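Local coordinates for protein P91 (Metagenome, PDB 4ZI5) that hydrolyses phosphotriesters as a promiscuous activity and has the alpha/beta-hydrolase fold of the dienelactone hydrolase family, at residues 172-177 and 186-191; 101-106 and 156-161; 66-71 and 239-244; 113-118 and 123-128. All blocks are in the same frame, centred on the assembly; numbering follows the deposited sequence.

Interaction 1 (172-177 and 186-191); sequences VLVCHG and ETMKAV
Met188 lays its sulfur over one face of the His176 imidazole and turns its methyl toward Val174, so one side chain of helix 185-198 serves two residues of strand 171-177. SD stands 4.1 Å from the centroid of the His176 ring and 15° off the ring normal, a Met-aromatic contact over the face, displaced toward the rim where ND1 and CE1 lie. CG follows the same face, with Met188 CG 4.1 Å from His176 NE2. The thioether can do this because its chain folds twice, at chi2 (-57°) and chi3 (-43°), which brings CE back to meet Val174 CG1 tip to tip at 4.1 Å. On the strand, His176 has CG anti to the backbone N, a setting that carries the ring out toward the helix. Tyr206 packs edge-to-face with the same imidazole, and Val183 touches both His176 and Met188, so the ring is held from several directions in a buried setting. An alanine in place of Met188 would probably uncover this imidazole face and leave Val174 CG1 without its methyl partner, opening a gap between helix and strand. Val174 also packs on Leu157 and Val204. Alternate strand residues facing one helix in this way belong to the beta-alpha-beta unit of strand 171-177, helix 185-198 and strand 202-207, a right-handed crossover building block of the alpha/beta-hydrolase fold.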
loop_
_atom_site.group_PDB
_atom_site.type_symbol
_atom_site.label_atom_id
_atom_site.label_comp_id
_atom_site.label_asym_id
_atom_site.label_seq_id
_atom_site.Cartn_x
_atom_site.Cartn_y
_atom_site.Cartn_z
ATOM N N VAL A 172 -1.435 -4.737 11.177
ATOM C CA VAL A 172 -2.262 -5.435 10.169
ATOM C C VAL A 172 -2.037 -4.757 8.813
ATOM O O VAL A 172 -2.232 -3.563 8.681
ATOM C CB VAL A 172 -3.764 -5.422 10.535
ATOM C CG1 VAL A 172 -4.566 -6.133 9.478
ATOM C CG2 VAL A 172 -4.018 -6.101 11.874
ATOM N N LEU A 173 -1.651 -5.557 7.811
ATOM C CA LEU A 173 -1.657 -5.132 6.412
ATOM C C LEU A 173 -2.552 -6.087 5.611
ATOM O O LEU A 173 -2.319 -7.305 5.576
ATOM C CB LEU A 173 -0.229 -5.129 5.849
ATOM C CG LEU A 173 -0.068 -4.979 4.322
ATOM C CD1 LEU A 173 -0.612 -3.673 3.788
ATOM C CD2 LEU A 173 1.385 -5.104 3.914
ATOM N N VAL A 174 -3.608 -5.545 5.027
ATOM C CA VAL A 174 -4.547 -6.316 4.177
ATOM C C VAL A 174 -4.243 -5.951 2.712
ATOM O O VAL A 174 -4.444 -4.803 2.321
ATOM C CB VAL A 174 -6.020 -5.944 4.504
ATOM C CG1 VAL A 174 -7.014 -6.625 3.605
ATOM C CG2 VAL A 174 -6.333 -6.287 5.965
ATOM N N CYS A 175 -3.813 -6.928 1.914
ATOM C CA CYS A 175 -3.571 -6.714 0.490
ATOM C C CYS A 175 -4.758 -7.323 -0.254
ATOM O O CYS A 175 -4.955 -8.533 -0.227
ATOM C CB CYS A 175 -2.248 -7.345 0.077
ATOM S SG CYS A 175 -0.809 -6.635 0.924
ATOM N N HIS A 176 -5.559 -6.459 -0.882
ATOM C CA HIS A 176 -6.867 -6.812 -1.415
ATOM C C HIS A 176 -6.899 -6.581 -2.918
ATOM O O HIS A 176 -6.507 -5.511 -3.394
ATOM C CB HIS A 176 -7.923 -5.957 -0.729
ATOM C CG HIS A 176 -9.313 -6.256 -1.154
ATOM N ND1 HIS A 176 -9.911 -7.471 -0.925
ATOM C CD2 HIS A 176 -10.245 -5.488 -1.765
ATOM C CE1 HIS A 176 -11.139 -7.453 -1.405
ATOM N NE2 HIS A 176 -11.372 -6.258 -1.915
ATOM N N GLY A 177 -7.378 -7.573 -3.662
ATOM C CA GLY A 177 -7.636 -7.396 -5.087
ATOM C C GLY A 177 -8.892 -6.539 -5.259
ATOM O O GLY A 177 -9.990 -6.945 -4.820
ATOM N N GLU A 186 -19.053 -4.276 1.831
ATOM C CA GLU A 186 -19.605 -4.122 3.161
ATOM C C GLU A 186 -18.713 -4.808 4.196
ATOM O O GLU A 186 -18.528 -4.291 5.283
ATOM C CB GLU A 186 -21.033 -4.692 3.234
ATOM C CG GLU A 186 -22.098 -3.869 2.491
ATOM C CD GLU A 186 -22.100 -4.043 0.967
ATOM O OE1 GLU A 186 -21.746 -5.137 0.469
ATOM O OE2 GLU A 186 -22.435 -3.064 0.255
ATOM N N THR A 187 -18.166 -5.971 3.839
ATOM C CA THR A 187 -17.282 -6.704 4.728
ATOM C C THR A 187 -15.978 -5.957 4.951
ATOM O O THR A 187 -15.570 -5.771 6.113
ATOM C CB THR A 187 -16.998 -8.112 4.204
ATOM O OG1 THR A 187 -18.237 -8.769 3.922
ATOM C CG2 THR A 187 -16.216 -8.925 5.246
ATOM N N MET A 188 -15.364 -5.473 3.864
ATOM C CA MET A 188 -14.142 -4.671 3.960
ATOM C C MET A 188 -14.349 -3.445 4.832
ATOM O O MET A 188 -13.510 -3.132 5.669
ATOM C CB MET A 188 -13.636 -4.221 2.588
ATOM C CG MET A 188 -13.093 -5.333 1.707
ATOM S SD MET A 188 -11.734 -6.314 2.393
ATOM C CE MET A 188 -10.759 -4.986 3.114
ATOM N N LYS A 189 -15.447 -2.745 4.614
ATOM C CA LYS A 189 -15.778 -1.554 5.398
ATOM C C LYS A 189 -15.948 -1.900 6.880
ATOM O O LYS A 189 -15.450 -1.189 7.735
ATOM C CB LYS A 189 -17.065 -0.908 4.852
ATOM C CG LYS A 189 -17.547 0.330 5.599
ATOM C CD LYS A 189 -16.647 1.532 5.339
ATOM C CE LYS A 189 -17.255 2.844 5.843
ATOM N NZ LYS A 189 -17.279 2.968 7.334
ATOM N N ALA A 190 -16.675 -2.975 7.173
ATOM C CA ALA A 190 -16.887 -3.403 8.563
ATOM C C ALA A 190 -15.557 -3.714 9.246
ATOM O O ALA A 190 -15.297 -3.252 10.356
ATOM C CB ALA A 190 -17.793 -4.616 8.609
ATOM N N VAL A 191 -14.687 -4.462 8.559
ATOM C CA VAL A 191 -13.386 -4.814 9.158
ATOM C C VAL A 191 -12.531 -3.571 9.409
ATOM O O VAL A 191 -11.912 -3.434 10.450
ATOM C CB VAL A 191 -12.648 -5.881 8.313
ATOM C CG1 VAL A 191 -11.218 -6.108 8.816
ATOM C CG2 VAL A 191 -13.428 -7.182 8.348
#

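Interaction 2 (101-106 and 156-161); sequences AHWRRR and GLLPEM
Arg104 spreads its guanidinium over the Met161 thioether, SD lying 3.7 Å from the guanidinium plane and over its centre. The two chains run past each other in opposite directions, and the closest approach is Met161 CG to Arg104 NH2 at 3.6 Å. Arg104 is extended from CG to NE, which takes the charged group clear of helix 100-115, whereas Met161 bends at its last torsion (chi3 81°). The polar rim of the guanidinium is engaged at the same time: NH2 forms a salt bridge with Asp164 and NE another with Glu139, and this pair of carboxylates probably fixes the rotation of the plane that Met161 covers. A leucine in place of Arg104 would probably leave Asp164 and Glu139 without their shared cation and take the flat cover off the Met161 sulfur. One residue earlier, Trp103 offers the far edge of its indole to Leu158: CH2 is 3.9 Å from Leu158 CD1, which lies near the ring plane, and CZ3 is 4.0 Å from Leu158 CD2. Each methyl of the leucine fork thus faces its own carbon of that edge, while Trp103 NE1 is hydrogen-bonded to Thr136. Helix 100-115 here meets the loop between strands 149-153 and 171-177, with helix 132-142 alongside: Trp103 rests on its Ala135 and Glu139, and its Arg142 touches Arg104 and binds Leu158 O.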
loop_
_atom_site.group_PDB
_atom_site.type_symbol
_atom_site.label_atom_id
_atom_site.label_comp_id
_atom_site.label_asym_id
_atom_site.label_seq_id
_atom_site.Cartn_x
_atom_site.Cartn_y
_atom_site.Cartn_z
ATOM N N ALA A 101 -13.909 -20.888 17.007
ATOM C CA ALA A 101 -13.031 -21.286 18.094
ATOM C C ALA A 101 -12.100 -22.443 17.686
ATOM O O ALA A 101 -10.902 -22.440 18.005
ATOM C CB ALA A 101 -13.844 -21.629 19.364
ATOM N N HIS A 102 -12.646 -23.431 17.004
ATOM C CA HIS A 102 -11.866 -24.562 16.482
ATOM C C HIS A 102 -10.846 -24.098 15.435
ATOM O O HIS A 102 -9.681 -24.506 15.438
ATOM C CB HIS A 102 -12.825 -25.606 15.891
ATOM C CG HIS A 102 -12.235 -26.453 14.820
ATOM N ND1 HIS A 102 -11.434 -27.538 15.092
ATOM C CD2 HIS A 102 -12.346 -26.385 13.474
ATOM C CE1 HIS A 102 -11.068 -28.097 13.953
ATOM N NE2 HIS A 102 -11.604 -27.417 12.955
ATOM N N TRP A 103 -11.304 -23.239 14.544
ATOM C CA TRP A 103 -10.446 -22.624 13.522
ATOM C C TRP A 103 -9.249 -21.909 14.154
ATOM O O TRP A 103 -8.098 -22.119 13.765
ATOM C CB TRP A 103 -11.316 -21.683 12.715
ATOM C CG TRP A 103 -10.681 -20.973 11.533
ATOM C CD1 TRP A 103 -9.431 -21.133 11.014
ATOM C CD2 TRP A 103 -11.340 -20.017 10.720
ATOM N NE1 TRP A 103 -9.258 -20.291 9.924
ATOM C CE2 TRP A 103 -10.418 -19.592 9.730
ATOM C CE3 TRP A 103 -12.618 -19.432 10.756
ATOM C CZ2 TRP A 103 -10.752 -18.647 8.758
ATOM C CZ3 TRP A 103 -12.943 -18.488 9.792
ATOM C CH2 TRP A 103 -12.015 -18.101 8.813
ATOM N N ARG A 104 -9.534 -21.137 15.191
ATOM C CA ARG A 104 -8.506 -20.423 15.939
ATOM C C ARG A 104 -7.518 -21.328 16.657
ATOM O O ARG A 104 -6.325 -21.060 16.634
ATOM C CB ARG A 104 -9.144 -19.422 16.896
ATOM C CG ARG A 104 -9.783 -18.264 16.145
ATOM C CD ARG A 104 -10.790 -17.450 16.976
ATOM N NE ARG A 104 -11.455 -16.398 16.186
ATOM C CZ ARG A 104 -11.987 -15.263 16.672
ATOM N NH1 ARG A 104 -11.950 -14.981 17.982
ATOM N NH2 ARG A 104 -12.563 -14.382 15.844
ATOM N N ARG A 105 -7.996 -22.427 17.231
ATOM C CA ARG A 105 -7.102 -23.379 17.885
ATOM C C ARG A 105 -6.177 -24.032 16.885
ATOM O O ARG A 105 -5.009 -24.237 17.175
ATOM C CB ARG A 105 -7.868 -24.493 18.620
ATOM C CG ARG A 105 -8.584 -24.071 19.877
ATOM C CD ARG A 105 -9.013 -25.309 20.674
ATOM N NE ARG A 105 -10.034 -26.111 19.989
ATOM C CZ ARG A 105 -11.344 -25.844 19.980
ATOM N NH1 ARG A 105 -11.830 -24.758 20.568
ATOM N NH2 ARG A 105 -12.174 -26.652 19.335
ATOM N N ARG A 106 -6.699 -24.351 15.711
ATOM C CA ARG A 106 -5.915 -24.954 14.657
ATOM C C ARG A 106 -4.814 -24.015 14.164
ATOM O O ARG A 106 -3.670 -24.446 13.924
ATOM C CB ARG A 106 -6.829 -25.423 13.513
ATOM C CG ARG A 106 -6.165 -26.291 12.449
ATOM C CD ARG A 106 -5.632 -27.600 12.968
ATOM N NE ARG A 106 -6.688 -28.403 13.579
ATOM C CZ ARG A 106 -7.582 -29.156 12.923
ATOM N NH1 ARG A 106 -7.610 -29.220 11.603
ATOM N NH2 ARG A 106 -8.486 -29.845 13.622
ATOM N N GLY A 156 -10.393 -13.739 2.353
ATOM C CA GLY A 156 -11.850 -13.639 2.482
ATOM C C GLY A 156 -12.163 -13.407 3.942
ATOM O O GLY A 156 -12.630 -14.305 4.622
ATOM N N LEU A 157 -11.934 -12.188 4.390
ATOM C CA LEU A 157 -12.023 -11.829 5.777
ATOM C C LEU A 157 -13.461 -11.917 6.287
ATOM O O LEU A 157 -14.396 -11.725 5.531
ATOM C CB LEU A 157 -11.482 -10.420 5.990
ATOM C CG LEU A 157 -10.093 -10.095 5.422
ATOM C CD1 LEU A 157 -9.749 -8.672 5.805
ATOM C CD2 LEU A 157 -9.007 -11.077 5.890
ATOM N N LEU A 158 -13.618 -12.265 7.560
ATOM C CA LEU A 158 -14.915 -12.261 8.241
ATOM C C LEU A 158 -15.017 -11.075 9.191
ATOM O O LEU A 158 -14.020 -10.684 9.788
ATOM C CB LEU A 158 -15.085 -13.563 9.066
ATOM C CG LEU A 158 -15.536 -14.827 8.332
ATOM C CD1 LEU A 158 -14.489 -15.377 7.384
ATOM C CD2 LEU A 158 -15.928 -15.923 9.328
ATOM N N PRO A 159 -16.232 -10.536 9.392
ATOM C CA PRO A 159 -16.412 -9.630 10.522
ATOM C C PRO A 159 -16.094 -10.342 11.835
ATOM O O PRO A 159 -16.203 -11.590 11.928
ATOM C CB PRO A 159 -17.914 -9.279 10.492
ATOM C CG PRO A 159 -18.472 -9.871 9.244
ATOM C CD PRO A 159 -17.513 -10.896 8.744
ATOM N N GLU A 160 -15.724 -9.560 12.834
ATOM C CA GLU A 160 -15.286 -10.127 14.121
ATOM C C GLU A 160 -16.443 -10.852 14.838
ATOM O O GLU A 160 -17.598 -10.614 14.541
ATOM C CB GLU A 160 -14.735 -9.026 15.019
ATOM C CG GLU A 160 -15.828 -8.151 15.653
ATOM C CD GLU A 160 -15.331 -6.872 16.298
ATOM O OE1 GLU A 160 -16.204 -6.040 16.655
ATOM O OE2 GLU A 160 -14.098 -6.689 16.478
ATOM N N MET A 161 -16.090 -11.717 15.783
ATOM C CA MET A 161 -17.037 -12.291 16.743
ATOM C C MET A 161 -17.264 -11.356 17.919
ATOM O O MET A 161 -16.339 -10.656 18.355
ATOM C CB MET A 161 -16.486 -13.600 17.332
ATOM C CG MET A 161 -16.136 -14.661 16.317
ATOM S SD MET A 161 -15.600 -16.176 17.133
ATOM C CE MET A 161 -17.230 -16.823 17.516
#

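Interaction 3 (66-71 and 239-244); sequences ADLGFA and TAMCNL
This is a small apolar contact between the C-terminal end of helix 56-67 and helix 231-248 in the alpha/beta-hydrolase fold, two elements far apart in sequence. The helix end is closed by a Schellman motif: Gly69 leaves the helix with positive phi (98°), and its N bonds back to Ala66 O. At this phi a CB would crowd Leu68 O, which favours glycine, and from here the chain enters strand 71-74. Leu68, immediately before the glycine, reaches across. Its CG stands anti to the carbonyl carbon (chi1 -63°), and its two methyls separate toward two successive residues of helix 231-248. CD2 faces Cys242 SG at 4.1 Å, an approach that holds for one of two deposited cysteine conformers and is therefore less certain. Around the next residue the helix reaches the second subunit, where Asn243 OD1 is hydrogen-bonded to Asn243 ND2 of the neighbouring chain. Met241 comes from the buried side, where its side chain also packs on Val151 and Phe153 of strand 149-153; its CE approaches Leu68 CD1 more loosely, at 4.5 Å.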
loop_
_atom_site.group_PDB
_atom_site.type_symbol
_atom_site.label_atom_id
_atom_site.label_comp_id
_atom_site.label_asym_id
_atom_site.label_seq_id
_atom_site.Cartn_x
_atom_site.Cartn_y
_atom_site.Cartn_z
ATOM N N ALA A 66 12.427 -17.374 4.032
ATOM C CA ALA A 66 13.742 -17.819 4.528
ATOM C C ALA A 66 14.896 -17.052 3.827
ATOM O O ALA A 66 15.864 -16.642 4.462
ATOM C CB ALA A 66 13.905 -19.310 4.336
ATOM N N ASP A 67 14.745 -16.828 2.529
ATOM C CA ASP A 67 15.712 -16.043 1.742
ATOM C C ASP A 67 15.770 -14.567 2.169
ATOM O O ASP A 67 16.797 -13.938 2.003
ATOM C CB ASP A 67 15.385 -16.231 0.258
ATOM C CG ASP A 67 16.351 -15.518 -0.663
ATOM O OD1 ASP A 67 17.537 -15.903 -0.710
ATOM O OD2 ASP A 67 15.894 -14.573 -1.329
ATOM N N LEU A 68 14.693 -14.041 2.769
ATOM C CA LEU A 68 14.691 -12.691 3.369
ATOM C C LEU A 68 15.231 -12.633 4.774
ATOM O O LEU A 68 15.218 -11.558 5.381
ATOM C CB LEU A 68 13.271 -12.090 3.340
ATOM C CG LEU A 68 12.716 -11.866 1.942
ATOM C CD1 LEU A 68 11.233 -11.588 2.000
ATOM C CD2 LEU A 68 13.448 -10.715 1.239
ATOM N N GLY A 69 15.689 -13.772 5.313
ATOM C CA GLY A 69 16.285 -13.829 6.642
ATOM C C GLY A 69 15.339 -14.289 7.760
ATOM O O GLY A 69 15.697 -14.215 8.923
ATOM N N PHE A 70 14.142 -14.769 7.418
ATOM C CA PHE A 70 13.183 -15.230 8.416
ATOM C C PHE A 70 13.218 -16.758 8.559
ATOM O O PHE A 70 13.783 -17.470 7.741
ATOM C CB PHE A 70 11.780 -14.753 8.039
ATOM C CG PHE A 70 11.698 -13.256 7.877
ATOM C CD1 PHE A 70 11.909 -12.437 8.958
ATOM C CD2 PHE A 70 11.505 -12.692 6.639
ATOM C CE1 PHE A 70 11.888 -11.038 8.820
ATOM C CE2 PHE A 70 11.466 -11.322 6.489
ATOM C CZ PHE A 70 11.674 -10.495 7.575
ATOM N N ALA A 71 12.624 -17.235 9.624
ATOM C CA ALA A 71 12.345 -18.652 9.795
ATOM C C ALA A 71 10.853 -18.811 9.553
ATOM O O ALA A 71 10.058 -18.142 10.209
ATOM C CB ALA A 71 12.714 -19.068 11.196
ATOM N N THR A 239 6.138 -6.858 -1.737
ATOM C CA THR A 239 7.038 -5.767 -1.353
ATOM C C THR A 239 6.458 -5.047 -0.132
ATOM O O THR A 239 7.201 -4.743 0.804
ATOM C CB THR A 239 7.263 -4.794 -2.507
ATOM O OG1 THR A 239 7.893 -5.476 -3.607
ATOM C CG2 THR A 239 8.145 -3.612 -2.077
ATOM N N ALA A 240 5.140 -4.807 -0.123
ATOM C CA ALA A 240 4.523 -4.122 1.040
ATOM C C ALA A 240 4.738 -4.956 2.319
ATOM O O ALA A 240 5.057 -4.398 3.384
ATOM C CB ALA A 240 3.064 -3.847 0.820
ATOM N N MET A 241 4.568 -6.271 2.196
ATOM C CA MET A 241 4.815 -7.187 3.311
ATOM C C MET A 241 6.265 -7.116 3.805
ATOM O O MET A 241 6.510 -6.976 5.010
ATOM C CB MET A 241 4.496 -8.636 2.897
ATOM C CG MET A 241 4.733 -9.692 3.974
ATOM S SD MET A 241 5.202 -11.269 3.211
ATOM C CE MET A 241 6.873 -10.904 2.686
ATOM N N CYS A 242 7.198 -7.222 2.874
ATOM C CA CYS A 242 8.626 -7.145 3.163
ATOM C C CYS A 242 9.025 -5.842 3.854
ATOM O O CYS A 242 9.775 -5.851 4.849
ATOM C CB CYS A 242 9.399 -7.334 1.878
ATOM S SG CYS A 242 11.161 -7.383 2.091
ATOM N N ASN A 243 8.482 -4.733 3.362
ATOM C CA ASN A 243 8.678 -3.434 4.003
ATOM C C ASN A 243 8.166 -3.358 5.429
ATOM O O ASN A 243 8.874 -2.829 6.329
ATOM C CB ASN A 243 8.056 -2.302 3.166
ATOM C CG ASN A 243 8.747 -2.084 1.812
ATOM O OD1 ASN A 243 8.125 -1.600 0.864
ATOM N ND2 ASN A 243 10.036 -2.412 1.721
ATOM N N LEU A 244 6.963 -3.875 5.667
ATOM C CA LEU A 244 6.406 -3.885 7.000
ATOM C C LEU A 244 7.263 -4.725 7.968
ATOM O O LEU A 244 7.507 -4.307 9.083
ATOM C CB LEU A 244 4.970 -4.407 6.994
ATOM C CG LEU A 244 4.225 -4.408 8.330
ATOM C CD1 LEU A 244 4.010 -2.974 8.829
ATOM C CD2 LEU A 244 2.891 -5.130 8.192
#

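Interaction 4 (113-118 and 123-128); sequences ALTAQP and SKVAAI
The connection from helix 100-115 to strand 125-130, by way of the short strand 120-121, belongs to the central alpha/beta core of the hydrolase fold, and the contact packs the C-terminal part of the helix on the early part of the strand. Strand 125-130 runs parallel to strands 42-48 and 149-153 and leads toward the GxCxG sequence around Cys131, probably the nucleophile elbow of this family. Val125 carries the strand's side of the contact through a single methyl, CG1, which faces two consecutive helix residues. Leu114 CD2 meets Val125 CG1 at 4.0 Å, the leucine and valine lying alongside one another and pointing opposite ways. Thr115 comes in roughly perpendicular to the valine and adds its methyl, CG2, 4.2 Å from the same CG1. With chi1 at 65°, the threonine hydroxyl sits between the backbone N and the carbonyl carbon; OG1 is hydrogen-bonded to Asp112 O, three residues back in the helix, while CG2 is left to face Val125. The threonine therefore divides its two branches between its own helix and the strand. Leu114, directed inward, also packs on Val46 of strand 42-48, so the buried leucine spans two neighbouring strands. Farther along, Gln117 folds back on the helix: its N bonds to Leu114 O, and its OE1 reaches Arg17 in strand 15-23. The other end of this amide donates a hydrogen bond from Gln117 NE2 to Ala113 O, 2.9 Å long and nearly straight at 170°, with the acceptor in the amide plane.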
loop_
_atom_site.group_PDB
_atom_site.type_symbol
_atom_site.label_atom_id
_atom_site.label_comp_id
_atom_site.label_asym_id
_atom_site.label_seq_id
_atom_site.Cartn_x
_atom_site.Cartn_y
_atom_site.Cartn_z
ATOM N N ALA A 113 3.907 -24.420 16.842
ATOM C CA ALA A 113 4.904 -25.213 16.140
ATOM C C ALA A 113 6.061 -24.355 15.584
ATOM O O ALA A 113 7.218 -24.737 15.646
ATOM C CB ALA A 113 4.254 -25.988 15.011
ATOM N N LEU A 114 5.736 -23.188 15.048
ATOM C CA LEU A 114 6.762 -22.209 14.683
ATOM C C LEU A 114 7.676 -21.842 15.857
ATOM O O LEU A 114 8.899 -21.929 15.744
ATOM C CB LEU A 114 6.116 -20.938 14.125
ATOM C CG LEU A 114 7.087 -19.808 13.787
ATOM C CD1 LEU A 114 7.870 -20.145 12.534
ATOM C CD2 LEU A 114 6.332 -18.479 13.648
ATOM N N THR A 115 7.061 -21.413 16.952
ATOM C CA THR A 115 7.790 -20.890 18.112
ATOM C C THR A 115 8.616 -21.974 18.837
ATOM O O THR A 115 9.621 -21.676 19.449
ATOM C CB THR A 115 6.856 -20.144 19.110
ATOM O OG1 THR A 115 5.914 -21.033 19.681
ATOM C CG2 THR A 115 6.101 -19.047 18.420
ATOM N N ALA A 116 8.206 -23.224 18.684
ATOM C CA ALA A 116 8.979 -24.375 19.123
ATOM C C ALA A 116 10.334 -24.559 18.442
ATOM O O ALA A 116 11.201 -25.228 19.007
ATOM C CB ALA A 116 8.168 -25.624 18.941
ATOM N N GLN A 117 10.543 -23.979 17.258
ATOM C CA GLN A 117 11.772 -24.240 16.530
ATOM C C GLN A 117 12.872 -23.368 17.092
ATOM O O GLN A 117 12.656 -22.174 17.275
ATOM C CB GLN A 117 11.597 -24.028 15.030
ATOM C CG GLN A 117 10.436 -24.777 14.408
ATOM C CD GLN A 117 10.417 -26.244 14.795
ATOM O OE1 GLN A 117 11.427 -26.937 14.650
ATOM N NE2 GLN A 117 9.297 -26.707 15.350
ATOM N N PRO A 118 14.070 -23.950 17.358
ATOM C CA PRO A 118 15.128 -23.147 18.011
ATOM C C PRO A 118 15.703 -21.964 17.218
ATOM O O PRO A 118 16.321 -21.070 17.811
ATOM C CB PRO A 118 16.228 -24.178 18.324
ATOM C CG PRO A 118 15.518 -25.491 18.315
ATOM C CD PRO A 118 14.463 -25.371 17.259
ATOM N N SER A 123 9.793 -13.751 20.498
ATOM C CA SER A 123 9.308 -12.394 20.707
ATOM C C SER A 123 9.032 -11.671 19.394
ATOM O O SER A 123 8.453 -10.589 19.416
ATOM C CB SER A 123 10.307 -11.561 21.534
ATOM O OG SER A 123 11.477 -11.221 20.788
ATOM N N LYS A 124 9.508 -12.217 18.272
ATOM C CA LYS A 124 9.404 -11.573 16.955
ATOM C C LYS A 124 8.769 -12.546 15.966
ATOM O O LYS A 124 9.457 -13.141 15.108
ATOM C CB LYS A 124 10.780 -11.149 16.454
ATOM C CG LYS A 124 11.402 -10.019 17.301
ATOM C CD LYS A 124 12.714 -9.566 16.690
ATOM C CE LYS A 124 13.428 -8.566 17.595
ATOM N NZ LYS A 124 14.136 -7.583 16.737
ATOM N N VAL A 125 7.446 -12.669 16.063
ATOM C CA VAL A 125 6.721 -13.553 15.171
ATOM C C VAL A 125 5.597 -12.848 14.427
ATOM O O VAL A 125 5.017 -11.884 14.913
ATOM C CB VAL A 125 6.177 -14.775 15.921
ATOM C CG1 VAL A 125 7.354 -15.672 16.343
ATOM C CG2 VAL A 125 5.312 -14.361 17.098
ATOM N N ALA A 126 5.327 -13.318 13.221
ATOM C CA ALA A 126 4.280 -12.750 12.375
ATOM C C ALA A 126 3.568 -13.875 11.641
ATOM O O ALA A 126 3.957 -15.040 11.734
ATOM C CB ALA A 126 4.875 -11.764 11.368
ATOM N N ALA A 127 2.493 -13.536 10.948
ATOM C CA ALA A 127 1.768 -14.515 10.144
ATOM C C ALA A 127 1.319 -13.872 8.856
ATOM O O ALA A 127 0.881 -12.718 8.832
ATOM C CB ALA A 127 0.552 -15.054 10.872
ATOM N N ILE A 128 1.452 -14.621 7.784
ATOM C CA ILE A 128 0.882 -14.225 6.522
ATOM C C ILE A 128 -0.072 -15.312 6.080
ATOM O O ILE A 128 -0.009 -16.469 6.550
ATOM C CB ILE A 128 1.950 -13.919 5.447
ATOM C CG1 ILE A 128 2.681 -15.182 4.946
ATOM C CG2 ILE A 128 2.905 -12.881 5.974
ATOM C CD1 ILE A 128 3.524 -14.954 3.710
#

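How the interactions relate
Along the chain, interaction 4 closes first, inside the span of interaction 2; interaction 1 follows, and interaction 3 encloses all three. Interactions 2 and 4 use the two ends of helix 100-115, their centres about 20 Å apart. Interactions 1 and 4 lie on different strands of the one sheet, about 25 Å apart between centres. Helix 231-248 joins the set: Leu173 packs on Ala240 and Leu244, while Ile128 touches Met241. Leu157 beside Val174 and Val191 links interactions 1 and 2, whose centres are about 15 Å apart. Together the four contacts tie helices 56-67, 100-115, 185-198 and 231-248 into one alpha/beta-hydrolase domain.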